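Local coordinates for tryptophan synthase alpha-subunit (Pyrococcus furiosus, PDB 1GEQ), which cleaves indoleglycerol phosphate in an aldol reaction to indole and glyceraldehyde 3-phosphate, within the last step of tryptophan biosynthesis, at residues Leu11-Pro16 with Asn61-Arg66; Asp29-Ala34 with Lys241-Leu246; Glu67-Val72 with Leu101-Ala106; Glu74-Ser79 with Gly108-Leu113. One frame throughout, in Å; residues are numbered along the deposited sequence.

How the contacts relate
All four contacts belong to one eight-stranded (beta/alpha) barrel, and helix 65-76 ties three of them together: contact 1 lies at its start, contact 3 in its middle and contact 4 at its end. Contacts 3 and 4 are closest, with centres 8 Å apart, and are bridged by a probable hydrogen bond from V109 N to A104 O (3.0 Å). R66 of contact 1 reaches E103 of contact 3 through a salt bridge. Contact 2 meets contact 4 through its loop segment: D29 OD1 and S79 OG, 2.6 Å apart, a probable hydrogen bond. The side chains of A13 and D110 lie about 10 and 11 Å from that of the catalytic E36.

Contact 1: residues Leu11-Pro16 with Asn61-Arg66; sequences LTAGDP and NGFKLR
N61 comes first, resting its CB against the carbonyl oxygen of P16, 3.4 Å from it. P16 follows a cis peptide bond. G62 then takes a positive phi and ends helix 49-60 in a Schellman motif, and the chain swings round to deliver F63 to the loop 13-14. This ring makes the largest single share of the contact. Its CG stands anti to the backbone N (chi1 172°), which points the ring at the turn opposite. A13 O hangs over one face of the F63 ring, 3.8 Å above its plane and displaced toward the rim, while A13 CB touches F63 CE2 at 3.8 Å. Beside it, G14 CA comes to 3.8 Å from F63 CD2. G14 is the third residue of a type II turn from T12 to D15; its backbone angles suit glycine, and a beta carbon there would fall 2.5 Å from F63 CD2, a plain clash. A serine in place of F63 would probably leave A13 CB and the backbone of the turn facing a gap where the ring had been. Beyond F63 the chain passes K64 and enters helix 65-76 at about L65 and R66. In the barrel, the loop 13-16 leaves the C-terminal end of strand 6-12, and P16 also leans on F24 of helix 18-28 and I227 of helix 221-230. F63 packs the linker between helices 49-60 and 65-76 against the rim of the barrel, on the face where enzymes of this fold carry their active sites.

Contact 2: residues Asp29-Ala34 with Lys241-Leu246; sequences DEYAGA and KVEELL
Y31 OH donates a hydrogen bond to E243 OE2 across only 2.5 Å, the shortest polar link between the two segments. In this TIM barrel the bond joins the loop after helix 18-28, the first helix, to helix 235-246, the last, and so works across the seam where the two ends of the chain's barrel meet. E243 receives the phenol on the anti lone pair of OE2, facing away from its other oxygen, and the ring and carboxylate planes stand 54° apart. The phenol and the glutamate cross at a slant, and E243 CG comes to 3.8 Å from Y31 CE2. With CG anti to its carbonyl carbon (chi1 -50°), Y31 throws its ring across to the helix, where V242 and L246, one turn apart, wait under its base. V242 CG1 presses on Y31 CB at 3.6 Å. V242 and L246 also touch L7 of strand 6-12, so the tyrosine adds to the apolar layer between the helix and the barrel wall. E30, the neighbour in sequence, lays its CG over one ring face, offset toward the rim. Its carboxylate stays 6.1 Å from the other, measured from E30 OE1 to E243 OE2; the nearby like charge may raise the pKa of E243 slightly. Beside V242, at the same base of the ring, L246 CD1 closes on Y31 CD2 at 3.6 Å.

Contact 3: residues Glu67-Val72 with Leu101-Ala106; sequences EAFWIV and LAEAKA
F69 turns its CG anti to its own carbonyl carbon (chi1 -62°), while E103 takes the other course, CG anti to the backbone N (chi1 -167°) and the rest of the chain extended; together these torsions slide the glutamate across the phenylalanine ring. The two residues sit on helices 65-76 and 97-107, neighbours in the outer layer of the (beta/alpha) barrel, the first leading into strand 83-87 and the second into strand 111-114. Their side chains cross at about a right angle. E103 CG stands over one face of the F69 ring, 4.2 Å from the centroid and 21° off its normal, a CH-pi contact offset toward the rim. The carboxylate continues over that same border of the ring, with E103 CD 3.7 Å from F69 CD2, and its plane departs from the ring plane by 27°. Apolar contact thus comes from the stem; the carboxylate also touches the ring, and its OE2 forms a salt bridge with R66, one turn earlier on the phenylalanine's own helix. That bridge may help to hold the carboxylate, though R66 is poorly ordered. Toward the CE1 side of the ring, A104 approaches obliquely, A104 CA lying 6.6 Å from F69 CA. F100 of the same helix also meets F69 edge-to-face. No hydrogen bond runs between the segments themselves, and the tightest touch is F69 CE1 on the backbone of A104, 3.5 Å from A104 CA, with A104 CB behind at 3.8 Å.

Contact 4: residues Glu74-Ser79 with Gly108-Leu113; sequences EFRRHS and GVDGIL
R76 presents the edge of its guanidinium to G108 and D110, gripping the first side-on with NE and NH2 and the second with NH2 alone. It lies near the C-terminal end of helix 65-76, and its partners lie in the link between helix 97-107 and strand 111-114, so the contact stitches two neighbouring beta/alpha units of the TIM barrel near the N-terminal ends of their strands. A bend at chi2 (-67°) folds the arginine's chain over toward that link. There G108 O lies in the guanidinium plane and accepts two bonds, from R76 NE at 2.9 Å and from R76 NH2 at 3.1 Å; the second donor stands almost straight out from the carbonyl. The carboxylate of D110 is turned more steeply, its plane 52° from that of the guanidinium, and D110 OD1 makes a salt bridge with R76 NH2 at 2.6 Å. On the remaining side R76 NH1 reaches back to its own segment, to S79 O at 3.1 Å, from above the carbonyl plane, and T81 O takes NH1 as well. All three nitrogens of the group are therefore engaged, which should fix its rotation. D110 OD1 has a second partner too, the backbone N of I83, so the aspartate ties the arginine to strand 83-87. With a methionine in place of R76, G108 O would probably lose both of these donors and D110 the charge that balances it. G108 ends its helix as a Schellman motif with positive phi, and here a side chain has no room: a beta carbon would come 2.5 Å from R76 CG.

Contact 1: residues Leu11-Pro16 with Asn61-Arg66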
loop_
_atom_site.group_PDB
_atom_site.type_symbol
_atom_site.label_atom_id
_atom_site.label_comp_id
_atom_site.label_asym_id
_atom_site.label_seq_id
_atom_site.Cartn_x
_atom_site.Cartn_y
_atom_site.Cartn_z
ATOM N N LEU A 11 -4.621 -0.390 4.537
ATOM C CA LEU A 11 -5.500 -1.164 5.415
ATOM C C LEU A 11 -5.380 -2.620 5.011
ATOM O O LEU A 11 -5.194 -2.923 3.835
ATOM C CB LEU A 11 -6.971 -0.739 5.255
ATOM C CG LEU A 11 -7.419 0.653 5.696
ATOM C CD1 LEU A 11 -8.892 0.832 5.373
ATOM C CD2 LEU A 11 -7.186 0.824 7.184
ATOM N N THR A 12 -5.486 -3.527 5.977
ATOM C CA THR A 12 -5.420 -4.943 5.653
ATOM C C THR A 12 -6.841 -5.440 5.364
ATOM O O THR A 12 -7.764 -5.185 6.145
ATOM C CB THR A 12 -4.810 -5.750 6.817
ATOM O OG1 THR A 12 -3.460 -5.312 7.036
ATOM C CG2 THR A 12 -4.814 -7.242 6.500
ATOM N N ALA A 13 -7.024 -6.121 4.235
ATOM C CA ALA A 13 -8.347 -6.634 3.875
ATOM C C ALA A 13 -8.800 -7.695 4.882
ATOM O O ALA A 13 -8.033 -8.588 5.249
ATOM C CB ALA A 13 -8.317 -7.231 2.464
ATOM N N GLY A 14 -10.045 -7.575 5.338
ATOM C CA GLY A 14 -10.591 -8.543 6.279
ATOM C C GLY A 14 -10.238 -8.330 7.737
ATOM O O GLY A 14 -10.445 -9.220 8.562
ATOM N N ASP A 15 -9.715 -7.153 8.069
ATOM C CA ASP A 15 -9.339 -6.840 9.451
ATOM C C ASP A 15 -10.256 -5.756 10.021
ATOM O O ASP A 15 -10.104 -4.581 9.686
ATOM C CB ASP A 15 -7.882 -6.358 9.493
ATOM C CG ASP A 15 -7.422 -5.980 10.892
ATOM O OD1 ASP A 15 -6.386 -5.294 11.002
ATOM O OD2 ASP A 15 -8.079 -6.369 11.880
ATOM N N PRO A 16 -11.200 -6.122 10.909
ATOM C CA PRO A 16 -11.545 -7.439 11.468
ATOM C C PRO A 16 -12.392 -8.339 10.564
ATOM O O PRO A 16 -12.474 -9.549 10.786
ATOM C CB PRO A 16 -12.286 -7.072 12.747
ATOM C CG PRO A 16 -13.069 -5.881 12.306
ATOM C CD PRO A 16 -12.007 -5.071 11.564
ATOM N N ASN A 61 -9.968 -14.510 11.550
ATOM C CA ASN A 61 -11.390 -14.257 11.379
ATOM C C ASN A 61 -11.925 -14.925 10.112
ATOM O O ASN A 61 -13.087 -14.754 9.753
ATOM C CB ASN A 61 -11.659 -12.750 11.358
ATOM C CG ASN A 61 -11.397 -12.090 12.709
ATOM O OD1 ASN A 61 -11.493 -10.869 12.851
ATOM N ND2 ASN A 61 -11.066 -12.898 13.708
ATOM N N GLY A 62 -11.068 -15.689 9.443
ATOM C CA GLY A 62 -11.483 -16.406 8.246
ATOM C C GLY A 62 -11.567 -15.642 6.939
ATOM O O GLY A 62 -12.558 -15.750 6.215
ATOM N N PHE A 63 -10.530 -14.883 6.611
ATOM C CA PHE A 63 -10.532 -14.131 5.363
ATOM C C PHE A 63 -10.244 -15.034 4.171
ATOM O O PHE A 63 -9.479 -15.991 4.268
ATOM C CB PHE A 63 -9.504 -12.999 5.419
ATOM C CG PHE A 63 -9.310 -12.298 4.108
ATOM C CD1 PHE A 63 -8.285 -12.677 3.246
ATOM C CD2 PHE A 63 -10.176 -11.287 3.715
ATOM C CE1 PHE A 63 -8.131 -12.049 2.012
ATOM C CE2 PHE A 63 -10.029 -10.661 2.484
ATOM C CZ PHE A 63 -9.003 -11.044 1.633
ATOM N N LYS A 64 -10.876 -14.724 3.045
ATOM C CA LYS A 64 -10.702 -15.491 1.820
ATOM C C LYS A 64 -10.180 -14.566 0.733
ATOM O O LYS A 64 -10.649 -13.440 0.597
ATOM C CB LYS A 64 -12.040 -16.112 1.402
ATOM C CG LYS A 64 -12.099 -17.619 1.584
ATOM C CD LYS A 64 -11.511 -18.038 2.925
ATOM C CE LYS A 64 -11.348 -19.551 3.007
ATOM N NZ LYS A 64 -10.360 -19.950 4.046
ATOM N N LEU A 65 -9.206 -15.048 -0.032
ATOM C CA LEU A 65 -8.588 -14.263 -1.099
ATOM C C LEU A 65 -9.563 -13.452 -1.939
ATOM O O LEU A 65 -9.389 -12.245 -2.101
ATOM C CB LEU A 65 -7.784 -15.166 -2.036
ATOM C CG LEU A 65 -7.089 -14.422 -3.182
ATOM C CD1 LEU A 65 -5.922 -13.620 -2.627
ATOM C CD2 LEU A 65 -6.602 -15.406 -4.235
ATOM N N ARG A 66 -10.574 -14.122 -2.481
ATOM C CA ARG A 66 -11.561 -13.471 -3.331
ATOM C C ARG A 66 -12.338 -12.354 -2.646
ATOM O O ARG A 66 -12.870 -11.464 -3.314
ATOM C CB ARG A 66 -12.522 -14.518 -3.900
ATOM C CG ARG A 66 -11.815 -15.622 -4.681
ATOM C CD ARG A 66 -12.249 -15.678 -6.146
ATOM N NE ARG A 66 -11.110 -15.605 -7.063
ATOM C CZ ARG A 66 -10.090 -16.462 -7.074
ATOM N NH1 ARG A 66 -10.054 -17.474 -6.216
ATOM N NH2 ARG A 66 -9.100 -16.302 -7.941
#

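Contact 2: residues Asp29-Ala34 with Lys241-Leu246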
loop_
_atom_site.group_PDB
_atom_site.type_symbol
_atom_site.label_atom_id
_atom_site.label_comp_id
_atom_site.label_asym_id
_atom_site.label_seq_id
_atom_site.Cartn_x
_atom_site.Cartn_y
_atom_site.Cartn_z
ATOM N N ASP A 29 -12.036 7.733 2.334
ATOM C CA ASP A 29 -11.951 8.162 0.945
ATOM C C ASP A 29 -11.815 9.671 0.710
ATOM O O ASP A 29 -11.003 10.090 -0.108
ATOM C CB ASP A 29 -13.155 7.647 0.162
ATOM C CG ASP A 29 -12.933 7.698 -1.338
ATOM O OD1 ASP A 29 -13.916 7.851 -2.087
ATOM O OD2 ASP A 29 -11.763 7.579 -1.764
ATOM N N GLU A 30 -12.589 10.484 1.422
ATOM C CA GLU A 30 -12.519 11.931 1.216
ATOM C C GLU A 30 -11.177 12.563 1.577
ATOM O O GLU A 30 -10.927 13.714 1.228
ATOM C CB GLU A 30 -13.628 12.654 1.985
ATOM C CG GLU A 30 -13.565 12.496 3.487
ATOM C CD GLU A 30 -14.480 13.476 4.206
ATOM O OE1 GLU A 30 -15.198 13.054 5.138
ATOM O OE2 GLU A 30 -14.474 14.669 3.840
ATOM N N TYR A 31 -10.314 11.826 2.266
ATOM C CA TYR A 31 -9.011 12.371 2.640
ATOM C C TYR A 31 -7.881 11.725 1.846
ATOM O O TYR A 31 -6.754 12.219 1.857
ATOM C CB TYR A 31 -8.698 12.131 4.123
ATOM C CG TYR A 31 -9.764 12.522 5.112
ATOM C CD1 TYR A 31 -10.614 11.564 5.660
ATOM C CD2 TYR A 31 -9.883 13.840 5.552
ATOM C CE1 TYR A 31 -11.552 11.904 6.633
ATOM C CE2 TYR A 31 -10.821 14.194 6.523
ATOM C CZ TYR A 31 -11.650 13.217 7.058
ATOM O OH TYR A 31 -12.566 13.550 8.030
ATOM N N ALA A 32 -8.187 10.633 1.154
ATOM C CA ALA A 32 -7.180 9.877 0.413
ATOM C C ALA A 32 -6.911 10.267 -1.037
ATOM O O ALA A 32 -7.830 10.588 -1.789
ATOM C CB ALA A 32 -7.535 8.400 0.475
ATOM N N GLY A 33 -5.635 10.209 -1.416
ATOM C CA GLY A 33 -5.233 10.511 -2.781
ATOM C C GLY A 33 -5.152 9.175 -3.498
ATOM O O GLY A 33 -5.244 9.092 -4.717
ATOM N N ALA A 34 -4.974 8.118 -2.709
ATOM C CA ALA A 34 -4.898 6.755 -3.201
ATOM C C ALA A 34 -5.032 5.840 -1.988
ATOM O O ALA A 34 -4.869 6.286 -0.856
ATOM C CB ALA A 34 -3.567 6.503 -3.906
ATOM N N LYS A 241 -7.726 10.437 13.274
ATOM C CA LYS A 241 -6.281 10.296 13.156
ATOM C C LYS A 241 -5.782 10.875 11.826
ATOM O O LYS A 241 -4.758 11.558 11.788
ATOM C CB LYS A 241 -5.882 8.820 13.298
ATOM C CG LYS A 241 -4.421 8.533 13.013
ATOM C CD LYS A 241 -3.467 9.515 13.688
ATOM C CE LYS A 241 -2.993 9.054 15.053
ATOM N NZ LYS A 241 -1.716 9.751 15.419
ATOM N N VAL A 242 -6.492 10.596 10.737
ATOM C CA VAL A 242 -6.097 11.129 9.436
ATOM C C VAL A 242 -6.230 12.649 9.488
ATOM O O VAL A 242 -5.393 13.377 8.956
ATOM C CB VAL A 242 -6.984 10.563 8.294
ATOM C CG1 VAL A 242 -6.676 11.274 6.983
ATOM C CG2 VAL A 242 -6.742 9.068 8.147
ATOM N N GLU A 243 -7.280 13.132 10.149
ATOM C CA GLU A 243 -7.482 14.566 10.263
ATOM C C GLU A 243 -6.297 15.207 10.968
ATOM O O GLU A 243 -5.791 16.242 10.531
ATOM C CB GLU A 243 -8.779 14.860 11.017
ATOM C CG GLU A 243 -9.938 15.170 10.098
ATOM C CD GLU A 243 -11.271 15.219 10.821
ATOM O OE1 GLU A 243 -11.324 15.740 11.955
ATOM O OE2 GLU A 243 -12.268 14.742 10.241
ATOM N N GLU A 244 -5.850 14.588 12.055
ATOM C CA GLU A 244 -4.707 15.099 12.797
ATOM C C GLU A 244 -3.462 15.141 11.905
ATOM O O GLU A 244 -2.699 16.109 11.923
ATOM C CB GLU A 244 -4.432 14.210 14.010
ATOM C CG GLU A 244 -3.091 14.475 14.685
ATOM C CD GLU A 244 -2.664 13.325 15.592
ATOM O OE1 GLU A 244 -1.478 13.280 15.989
ATOM O OE2 GLU A 244 -3.521 12.469 15.905
ATOM N N LEU A 245 -3.258 14.085 11.130
ATOM C CA LEU A 245 -2.099 14.018 10.254
ATOM C C LEU A 245 -2.182 15.038 9.125
ATOM O O LEU A 245 -1.158 15.480 8.606
ATOM C CB LEU A 245 -1.958 12.608 9.684
ATOM C CG LEU A 245 -1.660 11.547 10.748
ATOM C CD1 LEU A 245 -1.600 10.170 10.100
ATOM C CD2 LEU A 245 -0.345 11.878 11.444
ATOM N N LEU A 246 -3.402 15.409 8.747
ATOM C CA LEU A 246 -3.607 16.395 7.699
ATOM C C LEU A 246 -3.556 17.800 8.296
ATOM O O LEU A 246 -3.552 18.794 7.566
ATOM C CB LEU A 246 -4.955 16.170 7.003
ATOM C CG LEU A 246 -5.042 14.961 6.061
ATOM C CD1 LEU A 246 -6.411 14.910 5.398
ATOM C CD2 LEU A 246 -3.954 15.060 5.008
#

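Contact 3: residues Glu67-Val72 with Leu101-Ala106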
loop_
_atom_site.group_PDB
_atom_site.type_symbol
_atom_site.label_atom_id
_atom_site.label_comp_id
_atom_site.label_asym_id
_atom_site.label_seq_id
_atom_site.Cartn_x
_atom_site.Cartn_y
_atom_site.Cartn_z
ATOM N N GLU A 67 -12.407 -12.384 -1.320
ATOM C CA GLU A 67 -13.129 -11.341 -0.599
ATOM C C GLU A 67 -12.465 -9.992 -0.825
ATOM O O GLU A 67 -13.103 -8.947 -0.700
ATOM C CB GLU A 67 -13.196 -11.670 0.894
ATOM C CG GLU A 67 -14.242 -12.725 1.217
ATOM C CD GLU A 67 -14.183 -13.191 2.655
ATOM O OE1 GLU A 67 -14.966 -14.093 3.013
ATOM O OE2 GLU A 67 -13.354 -12.660 3.428
ATOM N N ALA A 68 -11.181 -10.014 -1.161
ATOM C CA ALA A 68 -10.454 -8.781 -1.421
ATOM C C ALA A 68 -11.078 -8.130 -2.645
ATOM O O ALA A 68 -11.297 -6.923 -2.679
ATOM C CB ALA A 68 -8.980 -9.088 -1.677
ATOM N N PHE A 69 -11.370 -8.945 -3.654
ATOM C CA PHE A 69 -11.967 -8.441 -4.879
ATOM C C PHE A 69 -13.379 -7.927 -4.632
ATOM O O PHE A 69 -13.847 -7.033 -5.327
ATOM C CB PHE A 69 -11.979 -9.531 -5.959
ATOM C CG PHE A 69 -10.607 -10.014 -6.354
ATOM C CD1 PHE A 69 -9.601 -9.105 -6.685
ATOM C CD2 PHE A 69 -10.322 -11.379 -6.415
ATOM C CE1 PHE A 69 -8.331 -9.548 -7.072
ATOM C CE2 PHE A 69 -9.059 -11.830 -6.800
ATOM C CZ PHE A 69 -8.060 -10.913 -7.129
ATOM N N TRP A 70 -14.055 -8.491 -3.636
ATOM C CA TRP A 70 -15.412 -8.075 -3.289
ATOM C C TRP A 70 -15.363 -6.664 -2.716
ATOM O O TRP A 70 -16.176 -5.811 -3.060
ATOM C CB TRP A 70 -16.004 -9.026 -2.243
ATOM C CG TRP A 70 -17.347 -8.588 -1.713
ATOM C CD1 TRP A 70 -18.573 -8.891 -2.234
ATOM C CD2 TRP A 70 -17.593 -7.745 -0.581
ATOM N NE1 TRP A 70 -19.566 -8.289 -1.498
ATOM C CE2 TRP A 70 -18.987 -7.575 -0.474
ATOM C CE3 TRP A 70 -16.758 -7.110 0.354
ATOM C CZ2 TRP A 70 -19.581 -6.801 0.531
ATOM C CZ3 TRP A 70 -17.345 -6.338 1.353
ATOM C CH2 TRP A 70 -18.741 -6.187 1.431
ATOM N N ILE A 71 -14.403 -6.439 -1.823
ATOM C CA ILE A 71 -14.223 -5.140 -1.186
ATOM C C ILE A 71 -14.028 -4.042 -2.224
ATOM O O ILE A 71 -14.701 -3.013 -2.182
ATOM C CB ILE A 71 -13.003 -5.167 -0.231
ATOM C CG1 ILE A 71 -13.316 -6.059 0.977
ATOM C CG2 ILE A 71 -12.654 -3.759 0.221
ATOM C CD1 ILE A 71 -12.146 -6.253 1.929
ATOM N N VAL A 72 -13.108 -4.272 -3.155
ATOM C CA VAL A 72 -12.822 -3.303 -4.204
ATOM C C VAL A 72 -14.031 -3.085 -5.106
ATOM O O VAL A 72 -14.353 -1.952 -5.464
ATOM C CB VAL A 72 -11.629 -3.759 -5.077
ATOM C CG1 VAL A 72 -11.456 -2.814 -6.261
ATOM C CG2 VAL A 72 -10.358 -3.795 -4.240
ATOM N N LEU A 101 -4.086 -11.089 -11.981
ATOM C CA LEU A 101 -4.094 -9.730 -12.508
ATOM C C LEU A 101 -5.382 -9.407 -13.267
ATOM O O LEU A 101 -5.922 -8.303 -13.153
ATOM C CB LEU A 101 -2.873 -9.515 -13.410
ATOM C CG LEU A 101 -1.515 -9.643 -12.709
ATOM C CD1 LEU A 101 -0.391 -9.328 -13.686
ATOM C CD2 LEU A 101 -1.463 -8.695 -11.520
ATOM N N ALA A 102 -5.880 -10.378 -14.026
ATOM C CA ALA A 102 -7.104 -10.197 -14.804
ATOM C C ALA A 102 -8.323 -9.929 -13.920
ATOM O O ALA A 102 -9.075 -8.979 -14.151
ATOM C CB ALA A 102 -7.356 -11.427 -15.670
ATOM N N GLU A 103 -8.521 -10.775 -12.915
ATOM C CA GLU A 103 -9.653 -10.614 -12.012
ATOM C C GLU A 103 -9.493 -9.334 -11.193
ATOM O O GLU A 103 -10.474 -8.669 -10.867
ATOM C CB GLU A 103 -9.770 -11.830 -11.088
ATOM C CG GLU A 103 -11.085 -11.909 -10.316
ATOM C CD GLU A 103 -11.223 -13.207 -9.537
ATOM O OE1 GLU A 103 -12.304 -13.448 -8.953
ATOM O OE2 GLU A 103 -10.247 -13.987 -9.505
ATOM N N ALA A 104 -8.250 -8.984 -10.869
ATOM C CA ALA A 104 -7.985 -7.773 -10.098
ATOM C C ALA A 104 -8.437 -6.566 -10.908
ATOM O O ALA A 104 -9.149 -5.689 -10.409
ATOM C CB ALA A 104 -6.497 -7.665 -9.779
ATOM N N LYS A 105 -8.019 -6.537 -12.169
ATOM C CA LYS A 105 -8.377 -5.456 -13.079
ATOM C C LYS A 105 -9.893 -5.424 -13.252
ATOM O O LYS A 105 -10.504 -4.354 -13.278
ATOM C CB LYS A 105 -7.687 -5.679 -14.431
ATOM C CG LYS A 105 -7.963 -4.617 -15.500
ATOM C CD LYS A 105 -7.565 -3.224 -15.040
ATOM C CE LYS A 105 -7.835 -2.178 -16.117
ATOM N NZ LYS A 105 -7.537 -0.791 -15.658
ATOM N N ALA A 106 -10.497 -6.602 -13.364
ATOM C CA ALA A 106 -11.941 -6.717 -13.537
ATOM C C ALA A 106 -12.708 -6.102 -12.370
ATOM O O ALA A 106 -13.766 -5.501 -12.564
ATOM C CB ALA A 106 -12.333 -8.186 -13.695
#

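Contact 4: residues Glu74-Ser79 with Gly108-Leu113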
loop_
_atom_site.group_PDB
_atom_site.type_symbol
_atom_site.label_atom_id
_atom_site.label_comp_id
_atom_site.label_asym_id
_atom_site.label_seq_id
_atom_site.Cartn_x
_atom_site.Cartn_y
_atom_site.Cartn_z
ATOM N N GLU A 74 -17.218 -3.451 -4.425
ATOM C CA GLU A 74 -18.200 -2.660 -3.691
ATOM C C GLU A 74 -17.768 -1.214 -3.540
ATOM O O GLU A 74 -18.583 -0.297 -3.638
ATOM C CB GLU A 74 -18.443 -3.268 -2.311
ATOM C CG GLU A 74 -19.362 -4.464 -2.357
ATOM C CD GLU A 74 -20.756 -4.078 -2.810
ATOM O OE1 GLU A 74 -21.344 -4.825 -3.617
ATOM O OE2 GLU A 74 -21.256 -3.025 -2.358
ATOM N N PHE A 75 -16.481 -1.010 -3.292
ATOM C CA PHE A 75 -15.946 0.330 -3.136
ATOM C C PHE A 75 -16.083 1.100 -4.449
ATOM O O PHE A 75 -16.394 2.290 -4.452
ATOM C CB PHE A 75 -14.474 0.252 -2.737
ATOM C CG PHE A 75 -13.828 1.592 -2.548
ATOM C CD1 PHE A 75 -14.130 2.378 -1.441
ATOM C CD2 PHE A 75 -12.913 2.066 -3.475
ATOM C CE1 PHE A 75 -13.523 3.625 -1.266
ATOM C CE2 PHE A 75 -12.302 3.306 -3.311
ATOM C CZ PHE A 75 -12.607 4.084 -2.205
ATOM N N ARG A 76 -15.844 0.406 -5.559
ATOM C CA ARG A 76 -15.924 1.005 -6.884
ATOM C C ARG A 76 -17.310 1.558 -7.196
ATOM O O ARG A 76 -17.458 2.421 -8.059
ATOM C CB ARG A 76 -15.502 -0.013 -7.948
ATOM C CG ARG A 76 -13.996 -0.114 -8.116
ATOM C CD ARG A 76 -13.455 1.189 -8.692
ATOM N NE ARG A 76 -11.996 1.244 -8.689
ATOM C CZ ARG A 76 -11.292 2.142 -8.008
ATOM N NH1 ARG A 76 -11.913 3.056 -7.274
ATOM N NH2 ARG A 76 -9.966 2.131 -8.058
ATOM N N ARG A 77 -18.322 1.065 -6.489
ATOM C CA ARG A 77 -19.684 1.539 -6.686
ATOM C C ARG A 77 -19.848 2.949 -6.135
ATOM O O ARG A 77 -20.778 3.660 -6.514
ATOM C CB ARG A 77 -20.687 0.628 -5.977
ATOM C CG ARG A 77 -21.280 -0.464 -6.835
ATOM C CD ARG A 77 -22.262 -1.280 -6.015
ATOM N NE ARG A 77 -21.957 -2.702 -6.081
ATOM C CZ ARG A 77 -22.123 -3.452 -7.165
ATOM N NH1 ARG A 77 -22.602 -2.913 -8.278
ATOM N NH2 ARG A 77 -21.795 -4.737 -7.137
ATOM N N HIS A 78 -18.952 3.362 -5.246
ATOM C CA HIS A 78 -19.076 4.691 -4.667
ATOM C C HIS A 78 -17.886 5.618 -4.892
ATOM O O HIS A 78 -17.960 6.799 -4.567
ATOM C CB HIS A 78 -19.341 4.591 -3.159
ATOM C CG HIS A 78 -20.317 3.517 -2.780
ATOM N ND1 HIS A 78 -19.943 2.204 -2.588
ATOM C CD2 HIS A 78 -21.652 3.562 -2.565
ATOM C CE1 HIS A 78 -21.003 1.488 -2.270
ATOM N NE2 HIS A 78 -22.056 2.285 -2.249
ATOM N N SER A 79 -16.790 5.106 -5.446
ATOM C CA SER A 79 -15.619 5.954 -5.639
ATOM C C SER A 79 -14.687 5.562 -6.777
ATOM O O SER A 79 -14.662 4.417 -7.222
ATOM C CB SER A 79 -14.813 6.009 -4.338
ATOM O OG SER A 79 -13.631 6.778 -4.492
ATOM N N GLY A 108 -11.670 -3.645 -10.486
ATOM C CA GLY A 108 -11.458 -2.210 -10.401
ATOM C C GLY A 108 -10.125 -1.786 -9.802
ATOM O O GLY A 108 -9.932 -0.611 -9.479
ATOM N N VAL A 109 -9.208 -2.742 -9.652
ATOM C CA VAL A 109 -7.884 -2.460 -9.092
ATOM C C VAL A 109 -7.041 -1.699 -10.122
ATOM O O VAL A 109 -7.009 -2.064 -11.290
ATOM C CB VAL A 109 -7.145 -3.764 -8.713
ATOM C CG1 VAL A 109 -5.697 -3.456 -8.316
ATOM C CG2 VAL A 109 -7.876 -4.452 -7.563
ATOM N N ASP A 110 -6.346 -0.655 -9.680
ATOM C CA ASP A 110 -5.529 0.142 -10.591
ATOM C C ASP A 110 -4.063 -0.281 -10.646
ATOM O O ASP A 110 -3.461 -0.340 -11.721
ATOM C CB ASP A 110 -5.622 1.611 -10.203
ATOM C CG ASP A 110 -7.050 2.099 -10.156
ATOM O OD1 ASP A 110 -7.570 2.324 -9.044
ATOM O OD2 ASP A 110 -7.653 2.244 -11.238
ATOM N N GLY A 111 -3.495 -0.579 -9.483
ATOM C CA GLY A 111 -2.103 -0.979 -9.447
ATOM C C GLY A 111 -1.863 -2.139 -8.511
ATOM O O GLY A 111 -2.723 -2.478 -7.696
ATOM N N ILE A 112 -0.691 -2.755 -8.635
ATOM C CA ILE A 112 -0.355 -3.881 -7.780
ATOM C C ILE A 112 1.085 -3.828 -7.284
ATOM O O ILE A 112 2.007 -3.423 -8.000
ATOM C CB ILE A 112 -0.583 -5.225 -8.494
ATOM C CG1 ILE A 112 -0.341 -6.376 -7.510
ATOM C CG2 ILE A 112 0.346 -5.344 -9.693
ATOM C CD1 ILE A 112 -1.061 -7.656 -7.874
ATOM N N LEU A 113 1.253 -4.243 -6.035
ATOM C CA LEU A 113 2.551 -4.275 -5.393
ATOM C C LEU A 113 2.766 -5.676 -4.835
ATOM O O LEU A 113 2.020 -6.127 -3.963
ATOM C CB LEU A 113 2.609 -3.248 -4.259
ATOM C CG LEU A 113 3.803 -3.319 -3.294
ATOM C CD1 LEU A 113 5.127 -3.310 -4.046
ATOM C CD2 LEU A 113 3.734 -2.135 -2.346
#